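Local coordinates for protein putative acetamidase/formamidase (PDB 5UBU) that probably hydrolyses carbon-nitrogen bonds, other than peptide bonds, in linear amides, and binds sodium ions, at residues C224-G232 with V309-P317. Numbering follows the deposited sequence.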
loop_
_atom_site.group_PDB
_atom_site.type_symbol
_atom_site.label_atom_id
_atom_site.label_comp_id
_atom_site.label_asym_id
_atom_site.label_seq_id
_atom_site.Cartn_x
_atom_site.Cartn_y
_atom_site.Cartn_z
ATOM N N CYS B 224 11.304 -5.360 -25.828
ATOM C CA CYS B 224 12.099 -4.708 -24.788
ATOM C C CYS B 224 11.133 -4.254 -23.709
ATOM O O CYS B 224 9.932 -4.233 -23.952
ATOM C CB CYS B 224 12.854 -3.505 -25.364
ATOM S SG CYS B 224 11.796 -2.348 -26.277
ATOM N N GLN B 225 11.640 -3.914 -22.523
ATOM C CA GLN B 225 10.789 -3.420 -21.430
ATOM C C GLN B 225 11.593 -2.806 -20.299
ATOM O O GLN B 225 12.623 -3.348 -19.891
ATOM C CB GLN B 225 9.910 -4.527 -20.830
ATOM C CG GLN B 225 8.983 -4.058 -19.703
ATOM C CD GLN B 225 8.313 -5.188 -18.972
ATOM O OE1 GLN B 225 7.704 -6.065 -19.575
ATOM N NE2 GLN B 225 8.402 -5.155 -17.657
ATOM N N GLY B 226 11.075 -1.698 -19.768
ATOM C CA GLY B 226 11.700 -1.029 -18.646
ATOM C C GLY B 226 11.209 -1.634 -17.333
ATOM O O GLY B 226 10.196 -2.352 -17.295
ATOM N N ASP B 227 11.940 -1.362 -16.255
ATOM C CA ASP B 227 11.572 -1.861 -14.942
ATOM C C ASP B 227 10.289 -1.147 -14.533
ATOM O O ASP B 227 10.258 0.080 -14.425
ATOM C CB ASP B 227 12.688 -1.601 -13.923
ATOM C CG ASP B 227 13.982 -2.344 -14.251
ATOM O OD1 ASP B 227 13.984 -3.212 -15.158
ATOM O OD2 ASP B 227 15.006 -2.068 -13.583
ATOM N N GLY B 228 9.230 -1.927 -14.344
ATOM C CA GLY B 228 7.925 -1.405 -13.974
ATOM C C GLY B 228 6.934 -1.289 -15.126
ATOM O O GLY B 228 5.732 -1.224 -14.876
ATOM N N GLU B 229 7.427 -1.253 -16.378
ATOM C CA GLU B 229 6.580 -1.139 -17.587
ATOM C C GLU B 229 5.629 0.034 -17.329
ATOM O O GLU B 229 4.425 -0.035 -17.628
ATOM C CB GLU B 229 5.827 -2.456 -17.781
ATOM C CG GLU B 229 5.145 -2.662 -19.126
ATOM C CD GLU B 229 4.330 -3.946 -19.165
ATOM O OE1 GLU B 229 3.813 -4.345 -18.104
ATOM O OE2 GLU B 229 4.174 -4.546 -20.260
ATOM N N ILE B 230 6.197 1.116 -16.791
ATOM C CA ILE B 230 5.396 2.255 -16.342
ATOM C C ILE B 230 4.259 2.843 -17.157
ATOM O O ILE B 230 3.279 3.241 -16.525
ATOM C CB ILE B 230 6.192 3.451 -15.815
ATOM C CG1 ILE B 230 7.318 3.755 -16.766
ATOM C CG2 ILE B 230 6.596 3.201 -14.394
ATOM C CD1 ILE B 230 7.940 5.098 -16.496
ATOM N N CYS B 231 4.310 2.893 -18.495
ATOM C CA CYS B 231 3.167 3.481 -19.236
ATOM C C CYS B 231 2.001 2.509 -19.419
ATOM O O CYS B 231 0.940 2.909 -19.911
ATOM C CB CYS B 231 3.583 4.046 -20.589
ATOM S SG CYS B 231 3.801 2.835 -21.899
ATOM N N GLY B 232 2.203 1.242 -19.031
ATOM C CA GLY B 232 1.175 0.209 -19.146
ATOM C C GLY B 232 1.557 -0.875 -20.129
ATOM O O GLY B 232 1.159 -2.037 -19.962
ATOM N N VAL B 309 17.065 -6.637 -6.565
ATOM C CA VAL B 309 15.636 -6.626 -6.851
ATOM C C VAL B 309 15.342 -6.104 -8.248
ATOM O O VAL B 309 15.939 -5.120 -8.703
ATOM C CB VAL B 309 14.852 -5.803 -5.805
ATOM C CG1 VAL B 309 13.408 -5.541 -6.239
ATOM C CG2 VAL B 309 14.872 -6.521 -4.473
ATOM N N ARG B 310 14.427 -6.803 -8.920
ATOM C CA ARG B 310 13.960 -6.414 -10.219
ATOM C C ARG B 310 12.497 -6.088 -10.155
ATOM O O ARG B 310 11.698 -6.953 -9.829
ATOM C CB ARG B 310 14.202 -7.497 -11.280
ATOM C CG ARG B 310 13.449 -7.250 -12.581
ATOM C CD ARG B 310 14.316 -7.463 -13.787
ATOM N NE ARG B 310 15.136 -6.298 -14.096
ATOM C CZ ARG B 310 16.156 -6.284 -14.954
ATOM N NH1 ARG B 310 16.571 -7.383 -15.576
ATOM N NH2 ARG B 310 16.814 -5.132 -15.147
ATOM N N LEU B 311 12.152 -4.838 -10.451
ATOM C CA LEU B 311 10.769 -4.454 -10.509
ATOM C C LEU B 311 10.301 -4.889 -11.908
ATOM O O LEU B 311 10.797 -4.395 -12.920
ATOM C CB LEU B 311 10.600 -2.952 -10.310
ATOM C CG LEU B 311 9.164 -2.421 -10.477
ATOM C CD1 LEU B 311 8.241 -3.125 -9.506
ATOM C CD2 LEU B 311 9.093 -0.921 -10.291
ATOM N N GLY B 312 9.379 -5.843 -11.948
ATOM C CA GLY B 312 8.829 -6.341 -13.201
ATOM C C GLY B 312 7.810 -5.361 -13.724
ATOM O O GLY B 312 8.140 -4.494 -14.531
ATOM N N ASN B 313 6.571 -5.489 -13.256
ATOM C CA ASN B 313 5.508 -4.591 -13.686
ATOM C C ASN B 313 4.956 -3.881 -12.478
ATOM O O ASN B 313 5.049 -4.378 -11.365
ATOM C CB ASN B 313 4.388 -5.378 -14.403
ATOM C CG ASN B 313 3.365 -5.983 -13.450
ATOM O OD1 ASN B 313 2.535 -5.269 -12.887
ATOM N ND2 ASN B 313 3.349 -7.309 -13.349
HETATM N N MSE B 314 4.404 -2.702 -12.691
HETATM C CA MSE B 314 3.782 -1.977 -11.592
HETATM C C MSE B 314 2.532 -1.363 -12.183
HETATM O O MSE B 314 2.094 -0.301 -11.775
HETATM C CB MSE B 314 4.830 -1.145 -10.859
HETATM C CG MSE B 314 5.058 0.318 -11.193
HETATM SE SE MSE B 314 4.990 1.308 -9.499
HETATM C CE MSE B 314 3.504 2.492 -10.002
ATOM N N VAL B 315 1.923 -2.091 -13.120
ATOM C CA VAL B 315 0.727 -1.640 -13.825
ATOM C C VAL B 315 -0.432 -2.651 -13.850
ATOM O O VAL B 315 -1.600 -2.270 -13.872
ATOM C CB VAL B 315 1.079 -1.243 -15.285
ATOM C CG1 VAL B 315 2.148 -0.157 -15.295
ATOM C CG2 VAL B 315 1.560 -2.428 -16.113
ATOM N N ASP B 316 -0.104 -3.936 -13.835
ATOM C CA ASP B 316 -1.111 -4.993 -13.908
ATOM C C ASP B 316 -1.897 -5.129 -12.588
ATOM O O ASP B 316 -1.478 -4.573 -11.573
ATOM C CB ASP B 316 -0.390 -6.293 -14.297
ATOM C CG ASP B 316 0.337 -6.179 -15.653
ATOM O OD1 ASP B 316 -0.241 -5.603 -16.614
ATOM O OD2 ASP B 316 1.472 -6.692 -15.766
ATOM N N PRO B 317 -3.045 -5.852 -12.596
ATOM C CA PRO B 317 -3.867 -6.039 -11.379
ATOM C C PRO B 317 -3.052 -6.360 -10.121
ATOM O O PRO B 317 -3.472 -6.038 -9.011
ATOM C CB PRO B 317 -4.788 -7.188 -11.765
ATOM C CG PRO B 317 -4.999 -6.975 -13.226
ATOM C CD PRO B 317 -3.677 -6.497 -13.762
HETATM O O HOH W 1 14.392 -3.110 -11.023
HETATM O O HOH W 2 17.275 -2.894 -13.008
HETATM O O HOH W 3 0.904 -5.433 -19.190
#
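A single beta bridge between Gly228, within the type II turn of Gly226 to Glu229, and Asn313, of the segment that continues strand 308-313, joins the loop after strand 214-222 to the large mixed sheet. Gly228 N donates to Gly312 O (2.8 Å), meeting it well above the carbonyl plane, and Met314 N returns a bond to Gly228 O (3.0 Å). Leu311, its CG swung opposite the backbone N (chi1 175°), lays CG and CD2 against Gly228 CA, CG at 3.8 Å. Within the sheet, Gly312 and Asn313 both pair with Thr320 of strand 319-326, a classic beta bulge, beyond which Asn313 OD1 accepts from Val315 N in its carbonyl plane, an Asx turn, and from Asp316 N above that plane. Val315 is directed toward the loop, its CG1 lying 3.3 Å from Glu229 O, while CG2 packs against the Glu229 carboxylate, whose side chain crosses it at about a right angle. The Glu229 side chain lies about 4 Å from a bound sodium ion; its OE1 is 4.1 Å from Asp316 OD2, and a water lies between Glu229 OE1 and Asp316 OD1, within reach of both. At the other end, Asp227 OD1 makes a long salt bridge to Arg310 NH2 (3.4 Å), the two planes 60° apart. Asp227 OD2 accepts from Val309 N of the second subunit, and Arg310 NH1 pairs with Asp198.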